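Local atomic coordinates of UPF0141 protein yjdB (Campylobacter jejuni subsp. jejuni HB93-13, PDB entry 4TN0), a protein that probably transfers phosphoethanolamine groups, as the zinc-binding periplasmic domain of EptC, an enzyme required for polymyxin resistance and motility. Residues Asp100-Phe104 against Pro135-Lys139; Leu143-Asn147 against Gln214-Glu218; Asn280-Thr284 against Tyr296-Leu302. One frame throughout, in Å; residues are numbered along the deposited sequence.

Interaction 1. Residues Asp100-Phe104 against Pro135-Lys139; sequences DAAWF and PFKEK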
ATOM      1  N   ASP A 100      11.116  15.709   0.612  1.00 53.61           N
ATOM      2  CA  ASP A 100      10.624  15.758  -0.773  1.00 55.69           C
ATOM      3  C   ASP A 100       9.491  14.723  -0.973  1.00 52.95           C
ATOM      4  O   ASP A 100       9.706  13.508  -0.852  1.00 50.60           O
ATOM      5  CB  ASP A 100      11.770  15.514  -1.760  1.00 54.80           C
ATOM      6  CG  ASP A 100      11.372  15.764  -3.217  1.00 62.28           C
ATOM      7  OD1 ASP A 100      10.167  15.716  -3.566  1.00 63.54           O
ATOM      8  OD2 ASP A 100      12.289  16.008  -4.026  1.00 63.04           O
ATOM      9  N   ALA A 101       8.284  15.220  -1.232  1.00 49.69           N
ATOM     10  CA  ALA A 101       7.102  14.369  -1.354  1.00 49.54           C
ATOM     11  C   ALA A 101       6.481  14.416  -2.739  1.00 45.32           C
ATOM     12  O   ALA A 101       6.146  15.489  -3.237  1.00 49.58           O
ATOM     13  CB  ALA A 101       6.065  14.770  -0.308  1.00 50.03           C
ATOM     14  N   ALA A 102       6.333  13.251  -3.358  1.00 48.57           N
ATOM     15  CA  ALA A 102       5.616  13.121  -4.637  1.00 50.93           C
ATOM     16  C   ALA A 102       4.476  12.093  -4.520  1.00 50.67           C
ATOM     17  O   ALA A 102       4.639  11.038  -3.875  1.00 43.09           O
ATOM     18  CB  ALA A 102       6.573  12.743  -5.760  1.00 50.33           C
ATOM     19  N   TRP A 103       3.315  12.428  -5.089  1.00 47.85           N
ATOM     20  CA  TRP A 103       2.159  11.526  -5.104  1.00 46.88           C
ATOM     21  C   TRP A 103       1.649  11.289  -6.545  1.00 47.80           C
ATOM     22  O   TRP A 103       1.121  12.199  -7.185  1.00 45.96           O
ATOM     23  CB  TRP A 103       1.041  12.087  -4.208  1.00 43.08           C
ATOM     24  CG  TRP A 103      -0.165  11.174  -4.030  1.00 45.27           C
ATOM     25  CD1 TRP A 103      -1.101  10.872  -4.972  1.00 44.56           C
ATOM     26  CD2 TRP A 103      -0.565  10.480  -2.836  1.00 41.88           C
ATOM     27  NE1 TRP A 103      -2.042  10.022  -4.456  1.00 44.84           N
ATOM     28  CE2 TRP A 103      -1.740   9.768  -3.140  1.00 48.77           C
ATOM     29  CE3 TRP A 103      -0.039  10.384  -1.548  1.00 41.20           C
ATOM     30  CZ2 TRP A 103      -2.402   8.967  -2.200  1.00 44.35           C
ATOM     31  CZ3 TRP A 103      -0.687   9.591  -0.617  1.00 47.83           C
ATOM     32  CH2 TRP A 103      -1.865   8.894  -0.946  1.00 46.80           C
ATOM     33  N   PHE A 104       1.815  10.068  -7.052  1.00 43.11           N
ATOM     34  CA  PHE A 104       1.334   9.730  -8.395  1.00 51.14           C
ATOM     35  C   PHE A 104       0.134   8.753  -8.326  1.00 50.78           C
ATOM     36  O   PHE A 104       0.263   7.622  -7.839  1.00 49.44           O
ATOM     37  CB  PHE A 104       2.465   9.129  -9.235  1.00 51.81           C
ATOM     38  CG  PHE A 104       3.669  10.014  -9.356  1.00 54.92           C
ATOM     39  CD1 PHE A 104       3.528  11.371  -9.601  1.00 56.55           C
ATOM     40  CD2 PHE A 104       4.948   9.494  -9.205  1.00 57.82           C
ATOM     41  CE1 PHE A 104       4.642  12.194  -9.703  1.00 55.41           C
ATOM     42  CE2 PHE A 104       6.069  10.317  -9.306  1.00 57.09           C
ATOM     43  CZ  PHE A 104       5.909  11.667  -9.554  1.00 56.22           C
ATOM     44  N   PRO A 135       6.058   8.536 -14.574  1.00 63.12           N
ATOM     45  CA  PRO A 135       6.452   9.718 -13.796  1.00 57.24           C
ATOM     46  C   PRO A 135       7.368   9.366 -12.632  1.00 55.88           C
ATOM     47  O   PRO A 135       8.062  10.248 -12.122  1.00 58.39           O
ATOM     48  CB  PRO A 135       5.117  10.262 -13.292  1.00 55.78           C
ATOM     49  CG  PRO A 135       4.272   9.036 -13.150  1.00 56.35           C
ATOM     50  CD  PRO A 135       4.670   8.128 -14.275  1.00 55.27           C
ATOM     51  N   PHE A 136       7.390   8.094 -12.248  1.00 50.76           N
ATOM     52  CA  PHE A 136       8.299   7.622 -11.211  1.00 52.46           C
ATOM     53  C   PHE A 136       9.743   7.681 -11.677  1.00 58.32           C
ATOM     54  O   PHE A 136      10.614   8.147 -10.944  1.00 55.39           O
ATOM     55  CB  PHE A 136       7.951   6.201 -10.806  1.00 43.16           C
ATOM     56  CG  PHE A 136       8.955   5.554  -9.898  1.00 49.82           C
ATOM     57  CD1 PHE A 136       9.174   6.047  -8.612  1.00 52.13           C
ATOM     58  CD2 PHE A 136       9.634   4.413 -10.294  1.00 48.70           C
ATOM     59  CE1 PHE A 136      10.079   5.431  -7.758  1.00 46.87           C
ATOM     60  CE2 PHE A 136      10.543   3.790  -9.438  1.00 53.11           C
ATOM     61  CZ  PHE A 136      10.760   4.298  -8.166  1.00 44.98           C
ATOM     62  N   LYS A 137       9.991   7.249 -12.912  1.00 57.84           N
ATOM     63  CA  LYS A 137      11.341   7.303 -13.466  1.00 61.00           C
ATOM     64  C   LYS A 137      11.779   8.764 -13.569  1.00 59.87           C
ATOM     65  O   LYS A 137      12.892   9.110 -13.197  1.00 59.95           O
ATOM     66  CB  LYS A 137      11.406   6.591 -14.830  1.00 60.93           C
ATOM     67  CG  LYS A 137      11.524   5.076 -14.697  1.00 57.34           C
ATOM     68  CD  LYS A 137      11.531   4.327 -16.027  1.00 54.95           C
ATOM     69  CE  LYS A 137      11.290   2.825 -15.762  1.00 60.78           C
ATOM     70  NZ  LYS A 137      11.113   1.936 -16.952  1.00 57.20           N
ATOM     71  N   GLU A 138      10.873   9.628 -14.009  1.00 58.64           N
ATOM     72  CA  GLU A 138      11.189  11.032 -14.162  1.00 59.58           C
ATOM     73  C   GLU A 138      11.481  11.733 -12.832  1.00 65.13           C
ATOM     74  O   GLU A 138      12.316  12.641 -12.760  1.00 65.56           O
ATOM     75  CB  GLU A 138      10.056  11.749 -14.883  1.00 63.66           C
ATOM     76  CG  GLU A 138      10.264  13.252 -14.962  1.00 71.30           C
ATOM     77  CD  GLU A 138      11.489  13.675 -15.807  1.00 75.85           C
ATOM     78  OE1 GLU A 138      12.151  12.801 -16.426  1.00 72.94           O
ATOM     79  OE2 GLU A 138      11.789  14.894 -15.852  1.00 69.44           O
ATOM     80  N   LYS A 139      10.809  11.315 -11.770  1.00 66.47           N
ATOM     81  CA  LYS A 139      11.073  11.904 -10.468  1.00 60.54           C
ATOM     82  C   LYS A 139      12.400  11.357  -9.924  1.00 62.62           C
ATOM     83  O   LYS A 139      13.036  11.993  -9.081  1.00 61.57           O
ATOM     84  CB  LYS A 139       9.909  11.621  -9.503  1.00 59.84           C
ATOM     85  CG  LYS A 139      10.147  12.027  -8.049  1.00 58.70           C
ATOM     86  CD  LYS A 139      10.271  13.535  -7.900  1.00 60.40           C
ATOM     87  CE  LYS A 139      10.715  13.916  -6.488  1.00 64.04           C
ATOM     88  NZ  LYS A 139      10.809  15.394  -6.315  1.00 55.24           N
TER

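Interaction 2. Residues Leu143-Asn147 against Gln214-Glu218; sequences LSDQN and QKSYE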
ATOM      1  N   LEU A 143      15.624  13.977  -7.708  1.00 57.12           N
ATOM      2  CA  LEU A 143      15.535  13.656  -6.287  1.00 56.67           C
ATOM      3  C   LEU A 143      16.210  14.724  -5.414  1.00 63.07           C
ATOM      4  O   LEU A 143      17.024  15.507  -5.897  1.00 64.83           O
ATOM      5  CB  LEU A 143      16.173  12.291  -6.006  1.00 53.59           C
ATOM      6  CG  LEU A 143      15.511  11.015  -6.520  1.00 63.93           C
ATOM      7  CD1 LEU A 143      16.186   9.798  -5.895  1.00 63.54           C
ATOM      8  CD2 LEU A 143      14.003  11.001  -6.244  1.00 66.79           C
ATOM      9  N   SER A 144      15.846  14.754  -4.133  1.00 66.11           N
ATOM     10  CA  SER A 144      16.547  15.532  -3.112  1.00 55.61           C
ATOM     11  C   SER A 144      17.280  14.580  -2.178  1.00 61.38           C
ATOM     12  O   SER A 144      17.550  13.432  -2.550  1.00 62.52           O
ATOM     13  CB  SER A 144      15.584  16.419  -2.320  1.00 51.89           C
ATOM     14  OG  SER A 144      14.820  17.245  -3.180  1.00 54.99           O
ATOM     15  N   ASP A 145      17.586  15.033  -0.966  1.00 62.81           N
ATOM     16  CA  ASP A 145      18.382  14.216  -0.057  1.00 68.67           C
ATOM     17  C   ASP A 145      17.490  13.208   0.655  1.00 64.51           C
ATOM     18  O   ASP A 145      17.912  12.078   0.920  1.00 67.95           O
ATOM     19  CB  ASP A 145      19.133  15.086   0.975  1.00 72.37           C
ATOM     20  CG  ASP A 145      20.085  16.108   0.337  1.00 75.88           C
ATOM     21  OD1 ASP A 145      19.899  16.499  -0.840  1.00 73.64           O
ATOM     22  OD2 ASP A 145      21.022  16.540   1.041  1.00 79.40           O
ATOM     23  N   GLN A 146      16.254  13.619   0.942  1.00 64.14           N
ATOM     24  CA  GLN A 146      15.216  12.740   1.500  1.00 64.05           C
ATOM     25  C   GLN A 146      13.914  12.845   0.695  1.00 59.29           C
ATOM     26  O   GLN A 146      13.356  13.939   0.523  1.00 51.31           O
ATOM     27  CB  GLN A 146      14.958  13.071   2.970  1.00 58.24           C
ATOM     28  CG  GLN A 146      15.856  12.339   3.955  1.00 61.14           C
ATOM     29  CD  GLN A 146      17.076  13.141   4.363  1.00 69.42           C
ATOM     30  OE1 GLN A 146      17.095  14.377   4.286  1.00 67.04           O
ATOM     31  NE2 GLN A 146      18.103  12.438   4.819  1.00 72.20           N
ATOM     32  N   ASN A 147      13.442  11.705   0.195  1.00 58.00           N
ATOM     33  CA  ASN A 147      12.271  11.680  -0.689  1.00 56.85           C
ATOM     34  C   ASN A 147      11.251  10.620  -0.318  1.00 56.38           C
ATOM     35  O   ASN A 147      11.620   9.466  -0.068  1.00 58.74           O
ATOM     36  CB  ASN A 147      12.696  11.418  -2.136  1.00 59.25           C
ATOM     37  CG  ASN A 147      13.849  12.287  -2.583  1.00 59.08           C
ATOM     38  OD1 ASN A 147      13.654  13.343  -3.193  1.00 53.55           O
ATOM     39  ND2 ASN A 147      15.065  11.845  -2.278  1.00 56.98           N
ATOM     40  N   GLN A 214      19.582   2.818  -7.945  1.00 78.05           N
ATOM     41  CA  GLN A 214      19.734   4.052  -7.176  1.00 79.37           C
ATOM     42  C   GLN A 214      20.462   3.887  -5.839  1.00 81.00           C
ATOM     43  O   GLN A 214      19.876   4.150  -4.785  1.00 84.55           O
ATOM     44  CB  GLN A 214      18.352   4.670  -6.913  1.00 71.99           C
ATOM     45  CG  GLN A 214      17.614   5.136  -8.155  1.00 73.21           C
ATOM     46  CD  GLN A 214      18.273   6.347  -8.781  1.00 74.92           C
ATOM     47  OE1 GLN A 214      18.884   7.145  -8.074  1.00 85.82           O
ATOM     48  NE2 GLN A 214      18.159   6.493 -10.105  1.00 65.28           N
ATOM     49  N   LYS A 215      21.716   3.437  -5.860  1.00 81.07           N
ATOM     50  CA  LYS A 215      22.417   3.128  -4.606  1.00 84.79           C
ATOM     51  C   LYS A 215      23.212   4.305  -4.056  1.00 81.96           C
ATOM     52  O   LYS A 215      23.979   4.164  -3.104  1.00 80.93           O
ATOM     53  CB  LYS A 215      23.247   1.849  -4.719  1.00 85.05           C
ATOM     54  CG  LYS A 215      22.339   0.649  -5.034  1.00 87.49           C
ATOM     55  CD  LYS A 215      21.294   0.487  -3.906  1.00 84.53           C
ATOM     56  CE  LYS A 215      20.375  -0.716  -4.079  1.00 79.33           C
ATOM     57  NZ  LYS A 215      21.095  -1.999  -4.339  1.00 78.56           N
ATOM     58  N   SER A 216      23.038   5.463  -4.678  1.00 75.60           N
ATOM     59  CA  SER A 216      23.560   6.691  -4.106  1.00 71.66           C
ATOM     60  C   SER A 216      22.716   6.979  -2.851  1.00 72.25           C
ATOM     61  O   SER A 216      23.060   7.816  -2.017  1.00 75.80           O
ATOM     62  CB  SER A 216      23.491   7.832  -5.122  1.00 78.89           C
ATOM     63  OG  SER A 216      23.905   9.072  -4.568  1.00 76.09           O
ATOM     64  N   TYR A 217      21.594   6.262  -2.752  1.00 76.88           N
ATOM     65  CA  TYR A 217      20.578   6.407  -1.708  1.00 73.08           C
ATOM     66  C   TYR A 217      20.306   5.134  -0.895  1.00 68.86           C
ATOM     67  O   TYR A 217      20.576   4.012  -1.333  1.00 65.35           O
ATOM     68  CB  TYR A 217      19.255   6.855  -2.318  1.00 68.40           C
ATOM     69  CG  TYR A 217      19.214   8.270  -2.814  1.00 67.02           C
ATOM     70  CD1 TYR A 217      18.714   9.285  -2.008  1.00 66.81           C
ATOM     71  CD2 TYR A 217      19.646   8.594  -4.091  1.00 67.74           C
ATOM     72  CE1 TYR A 217      18.650  10.585  -2.456  1.00 65.98           C
ATOM     73  CE2 TYR A 217      19.589   9.898  -4.552  1.00 68.04           C
ATOM     74  CZ  TYR A 217      19.088  10.890  -3.727  1.00 64.72           C
ATOM     75  OH  TYR A 217      19.021  12.191  -4.175  1.00 61.83           O
ATOM     76  N   GLU A 218      19.748   5.329   0.293  1.00 67.04           N
ATOM     77  CA  GLU A 218      19.169   4.231   1.046  1.00 72.70           C
ATOM     78  C   GLU A 218      17.692   4.149   0.633  1.00 73.92           C
ATOM     79  O   GLU A 218      16.908   5.086   0.866  1.00 70.14           O
ATOM     80  CB  GLU A 218      19.307   4.460   2.554  1.00 72.68           C
ATOM     81  CG  GLU A 218      18.131   3.936   3.376  1.00 71.27           C
ATOM     82  CD  GLU A 218      18.214   4.315   4.843  1.00 81.04           C
ATOM     83  OE1 GLU A 218      17.151   4.362   5.514  1.00 75.69           O
ATOM     84  OE2 GLU A 218      19.345   4.556   5.327  1.00 89.64           O
TER

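Interaction 3. Residues Asn280-Thr284 against Tyr296-Leu302; sequences NLFST and YEPEYDL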
ATOM      1  N   ASN A 280      -0.508   1.461  11.981  1.00 45.27           N
ATOM      2  CA  ASN A 280       0.934   1.579  12.013  1.00 47.08           C
ATOM      3  C   ASN A 280       1.544   2.487  10.952  1.00 49.98           C
ATOM      4  O   ASN A 280       2.737   2.761  11.021  1.00 50.31           O
ATOM      5  CB  ASN A 280       1.569   0.194  11.858  1.00 47.91           C
ATOM      6  CG  ASN A 280       1.293  -0.710  13.031  1.00 51.47           C
ATOM      7  OD1 ASN A 280       0.363  -1.514  13.007  1.00 52.86           O
ATOM      8  ND2 ASN A 280       2.105  -0.587  14.073  1.00 54.51           N
ATOM      9  N   LEU A 281       0.769   2.957   9.973  1.00 49.07           N
ATOM     10  CA  LEU A 281       1.418   3.629   8.843  1.00 47.87           C
ATOM     11  C   LEU A 281       1.888   5.014   9.268  1.00 49.56           C
ATOM     12  O   LEU A 281       2.954   5.479   8.852  1.00 49.51           O
ATOM     13  CB  LEU A 281       0.485   3.747   7.614  1.00 37.93           C
ATOM     14  CG  LEU A 281       1.190   4.440   6.425  1.00 43.69           C
ATOM     15  CD1 LEU A 281       2.399   3.649   5.944  1.00 40.98           C
ATOM     16  CD2 LEU A 281       0.294   4.797   5.221  1.00 40.89           C
ATOM     17  N   PHE A 282       1.140   5.638  10.167  1.00 49.17           N
ATOM     18  CA  PHE A 282       1.451   7.003  10.561  1.00 48.79           C
ATOM     19  C   PHE A 282       2.848   7.116  11.181  1.00 54.54           C
ATOM     20  O   PHE A 282       3.679   7.879  10.687  1.00 51.60           O
ATOM     21  CB  PHE A 282       0.400   7.532  11.538  1.00 46.49           C
ATOM     22  CG  PHE A 282       0.603   8.969  11.913  1.00 51.76           C
ATOM     23  CD1 PHE A 282       0.223   9.982  11.047  1.00 48.15           C
ATOM     24  CD2 PHE A 282       1.222   9.310  13.109  1.00 52.59           C
ATOM     25  CE1 PHE A 282       0.417  11.309  11.385  1.00 51.49           C
ATOM     26  CE2 PHE A 282       1.427  10.636  13.450  1.00 52.49           C
ATOM     27  CZ  PHE A 282       1.028  11.637  12.587  1.00 52.91           C
ATOM     28  N   SER A 283       3.121   6.345  12.236  1.00 52.09           N
ATOM     29  CA  SER A 283       4.407   6.468  12.919  1.00 56.10           C
ATOM     30  C   SER A 283       5.527   5.897  12.064  1.00 58.92           C
ATOM     31  O   SER A 283       6.662   6.389  12.124  1.00 58.05           O
ATOM     32  CB  SER A 283       4.395   5.759  14.282  1.00 56.80           C
ATOM     33  OG  SER A 283       3.591   6.441  15.232  1.00 53.03           O
ATOM     34  N   THR A 284       5.203   4.896  11.242  1.00 56.10           N
ATOM     35  CA  THR A 284       6.208   4.293  10.365  1.00 56.73           C
ATOM     36  C   THR A 284       6.719   5.319   9.368  1.00 55.87           C
ATOM     37  O   THR A 284       7.908   5.341   9.045  1.00 62.16           O
ATOM     38  CB  THR A 284       5.662   3.064   9.594  1.00 54.88           C
ATOM     39  OG1 THR A 284       5.347   2.021  10.519  1.00 50.79           O
ATOM     40  CG2 THR A 284       6.705   2.533   8.625  1.00 49.54           C
ATOM     41  N   TYR A 296       4.691  11.107  17.458  1.00 50.38           N
ATOM     42  CA  TYR A 296       5.380   9.906  17.019  1.00 51.56           C
ATOM     43  C   TYR A 296       5.345   8.836  18.116  1.00 59.23           C
ATOM     44  O   TYR A 296       5.781   9.066  19.251  1.00 64.30           O
ATOM     45  CB  TYR A 296       6.821  10.233  16.623  1.00 55.60           C
ATOM     46  CG  TYR A 296       7.671   9.009  16.383  1.00 62.54           C
ATOM     47  CD1 TYR A 296       7.531   8.260  15.215  1.00 57.93           C
ATOM     48  CD2 TYR A 296       8.627   8.609  17.310  1.00 61.65           C
ATOM     49  CE1 TYR A 296       8.304   7.139  14.987  1.00 58.04           C
ATOM     50  CE2 TYR A 296       9.410   7.487  17.090  1.00 63.16           C
ATOM     51  CZ  TYR A 296       9.241   6.755  15.929  1.00 67.85           C
ATOM     52  OH  TYR A 296      10.018   5.640  15.707  1.00 68.72           O
ATOM     53  N   GLU A 297       4.816   7.664  17.789  1.00 54.68           N
ATOM     54  CA  GLU A 297       4.744   6.577  18.757  1.00 55.13           C
ATOM     55  C   GLU A 297       5.662   5.464  18.312  1.00 62.19           C
ATOM     56  O   GLU A 297       5.333   4.712  17.406  1.00 69.64           O
ATOM     57  CB  GLU A 297       3.320   6.052  18.906  1.00 59.22           C
ATOM     58  CG  GLU A 297       2.331   7.018  19.508  1.00 53.55           C
ATOM     59  CD  GLU A 297       0.925   6.478  19.442  1.00 61.02           C
ATOM     60  OE1 GLU A 297       0.529   6.026  18.343  1.00 62.88           O
ATOM     61  OE2 GLU A 297       0.223   6.476  20.477  1.00 64.19           O
ATOM     62  N   PRO A 298       6.805   5.325  18.986  1.00 71.42           N
ATOM     63  CA  PRO A 298       7.854   4.384  18.574  1.00 68.67           C
ATOM     64  C   PRO A 298       7.375   2.944  18.598  1.00 64.04           C
ATOM     65  O   PRO A 298       7.961   2.075  17.960  1.00 62.68           O
ATOM     66  CB  PRO A 298       8.953   4.601  19.615  1.00 71.95           C
ATOM     67  CG  PRO A 298       8.244   5.203  20.798  1.00 73.98           C
ATOM     68  CD  PRO A 298       7.144   6.035  20.233  1.00 66.70           C
ATOM     69  N   GLU A 299       6.298   2.697  19.327  1.00 66.59           N
ATOM     70  CA  GLU A 299       5.797   1.345  19.473  1.00 66.90           C
ATOM     71  C   GLU A 299       4.768   1.032  18.395  1.00 67.53           C
ATOM     72  O   GLU A 299       4.006   0.064  18.504  1.00 63.22           O
ATOM     73  CB  GLU A 299       5.202   1.185  20.858  1.00 65.31           C
ATOM     74  CG  GLU A 299       5.740   2.223  21.803  1.00 70.55           C
ATOM     75  CD  GLU A 299       5.558   1.844  23.253  1.00 79.13           C
ATOM     76  OE1 GLU A 299       4.622   1.061  23.549  1.00 74.71           O
ATOM     77  OE2 GLU A 299       6.365   2.324  24.088  1.00 79.72           O
ATOM     78  N   TYR A 300       4.772   1.865  17.356  1.00 64.47           N
ATOM     79  CA  TYR A 300       3.934   1.682  16.183  1.00 61.18           C
ATOM     80  C   TYR A 300       4.722   1.813  14.869  1.00 65.83           C
ATOM     81  O   TYR A 300       4.155   1.651  13.781  1.00 62.83           O
ATOM     82  CB  TYR A 300       2.782   2.689  16.204  1.00 61.04           C
ATOM     83  CG  TYR A 300       1.541   2.178  16.898  1.00 62.23           C
ATOM     84  CD1 TYR A 300       1.047   2.808  18.034  1.00 60.62           C
ATOM     85  CD2 TYR A 300       0.866   1.056  16.420  1.00 61.38           C
ATOM     86  CE1 TYR A 300      -0.088   2.340  18.667  1.00 59.03           C
ATOM     87  CE2 TYR A 300      -0.266   0.582  17.047  1.00 59.71           C
ATOM     88  CZ  TYR A 300      -0.743   1.229  18.165  1.00 60.61           C
ATOM     89  OH  TYR A 300      -1.871   0.753  18.789  1.00 65.57           O
ATOM     90  N   ASP A 301       6.017   2.112  14.972  1.00 60.06           N
ATOM     91  CA  ASP A 301       6.894   2.207  13.803  1.00 59.71           C
ATOM     92  C   ASP A 301       7.383   0.802  13.435  1.00 66.28           C
ATOM     93  O   ASP A 301       8.057   0.151  14.229  1.00 66.20           O
ATOM     94  CB  ASP A 301       8.061   3.150  14.102  1.00 63.76           C
ATOM     95  CG  ASP A 301       8.893   3.503  12.871  1.00 65.61           C
ATOM     96  OD1 ASP A 301       9.553   4.563  12.921  1.00 67.84           O
ATOM     97  OD2 ASP A 301       8.902   2.752  11.865  1.00 68.09           O
ATOM     98  N   LEU A 302       7.018   0.325  12.243  1.00 65.75           N
ATOM     99  CA  LEU A 302       7.356  -1.033  11.816  1.00 64.43           C
ATOM    100  C   LEU A 302       8.864  -1.255  11.746  1.00 65.61           C
ATOM    101  O   LEU A 302       9.344  -2.367  11.961  1.00 67.33           O
ATOM    102  CB  LEU A 302       6.718  -1.352  10.460  1.00 62.26           C
ATOM    103  CG  LEU A 302       5.191  -1.252  10.335  1.00 59.37           C
ATOM    104  CD1 LEU A 302       4.782  -1.398   8.860  1.00 50.58           C
ATOM    105  CD2 LEU A 302       4.469  -2.276  11.217  1.00 49.41           C
TER

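Interaction 1. Residues Asp100-Phe104 against Pro135-Lys139
The ring of Phe104 lies against Pro135, with CB of the proline over the ring centre at 3.9 Å from the centroid, almost on the ring normal: a clean CH-pi contact. Pro135 CG covers the same face nearer the root of the ring and sits 4.0 Å from Phe104 CG. The outer edge of the ring meets Lys139, whose CB lies near the ring plane, 4.0 Å from Phe104 CZ. The carboxylate of Asp100 is the second flat group. Lys139 NZ comes up to it on the syn side of OD2, 19° out of the carboxylate plane, and the salt bridge from Lys139 NZ to Asp100 OD2 measures 2.8 Å; the bond to OD1 is weak. Lys139 reaches this position by bending at chi2 (66°) and then running extended, so that its aliphatic part passes Ala102, with Lys139 CG 4.3 Å from Ala102 CB.

The helix runs nearly antiparallel to the strand, their short axes at 165° and 10.1 Å apart. That is the geometry of a beta-alpha-beta crossover: helix 133-139 leads from strand 120-123 to strand 146-152 and crosses over strand 100-105, which lies between them in the sheet. Asp100 OD2 also bonds to Ser144 OG, and Phe136 turns away to meet Leu210 of helix 186-211.

The contact therefore grades from a buried apolar end at Phe104 and Pro135 to a partly exposed ionic end, where the lysine ammonium, with the serine hydroxyl beside it, would probably favour a charged carboxylate on Asp100, although the nearby amide oxygen of Asn147 works against it.

Interaction 2. Residues Leu143-Asn147 against Gln214-Glu218
Tyr217 carries this contact, reaching across with its ring to the turn at Leu143, Ser144 and Asp145. Its OH donates to Ser144 O at 2.5 Å, a short separation whose exact value should not be pressed. The hydroxyl approaches from above the carbonyl plane, 36° out of it, while the carbonyl oxygen itself lies in the plane of the tyrosine ring, at its edge. Leu143 covers one face of that ring: CD1 stands 4.0 Å from the centroid, offset toward the rim, and is 3.7 Å from Tyr217 CE2. Leu143 CB meets the phenol oxygen, Tyr217 OH, at 3.4 Å. Asp145 O lies near the ring plane along the same edge as Ser144 O, 3.8 Å from Tyr217 CE1.

Both segments are lead-ins to strands of the central sheet of this alkaline phosphatase-like fold. Residues 143-147 end the link from helix 133-139 and enter strand 146-152, and the loop at 214-218 brings the chain from helix 186-211 into strand 218-224; strand 18-24 runs parallel between the two.

Behind the first shell, the amide of Asn147 fixes the carbonyl that Tyr217 uses. Asn147 ND2 gives a bond of 3.0 Å to Ser144 O from the face opposite the tyrosine hydroxyl, so two donors grip that oxygen. The same amide accepts from Ser144 N through Asn147 OD1, 2.8 Å and nearly straight at 174°, on a lone pair. Setting CG beside its own backbone N (chi1 -48°) turns the Asn147 amide back toward Ser144. Farther out, Asn147 ND2 also bonds to Lys18 O, and Leu143 and Asn147 both touch Leu19 of strand 18-24.

Interaction 3. Residues Asn280-Thr284 against Tyr296-Leu302
Asn280-Thr284 enters the first turn of helix 281-288, and the irregular chain of Tyr296-Leu302 comes back against it; CA of Thr284 and CA of Asp301 are only 4.1 Å apart. The returning chain makes a turn of its own, with Tyr300 N bonded to Glu297 O at 2.9 Å.

Three side chains of the helical segment take up backbone groups of that chain. Asn280 ND2 donates to Tyr300 O at 3.0 Å, the acceptor nearly in the amide plane, and the amide meets the edge of the Tyr300 ring with the two planes 58° apart. Ser283 OG accepts from Glu297 N at 3.1 Å. Thr284 OG1 takes Leu302 N at 2.9 Å, almost straight (175°), and gives its own bond to Asn280 O at 2.8 Å; chi1 of -65° sets this hydroxyl beside the backbone N. Tyr296 bends in to donate from OH to Asp301 OD1 at 3.0 Å, on the anti side, with Ser283 O also at its ring edge.

Outside, Glu297 pairs with Lys77, Asn280 OD1 accepts from Ser277 N of strand 276-277, at one border of the sheet, and Leu281 and Leu302 both rest on Phe222 of strand 218-224.

How the interactions relate
Interactions 1 and 2 are neighbours, their centres 12 Å apart, joined where strands 100-105 and 146-152 pair: Asp100 N lies 2.9 Å from Gln146 O, probably a hydrogen bond. Interaction 3 stands apart, its centre 24 Å from that of interaction 1 and 22 Å from that of interaction 2, nearest atoms about 8 and 10 Å away. Strand 218-224 links it to interaction 2, since the strand starts at the loop of 214-218 and presents Phe222 to interaction 3. None contains a zinc ligand; Glu26 and Asp226-His227, which bind zinc together with phosphorylated Thr65, follow the C-terminal ends of strands 18-24 and 218-224, whereas interaction 2 lies at their N-terminal ends.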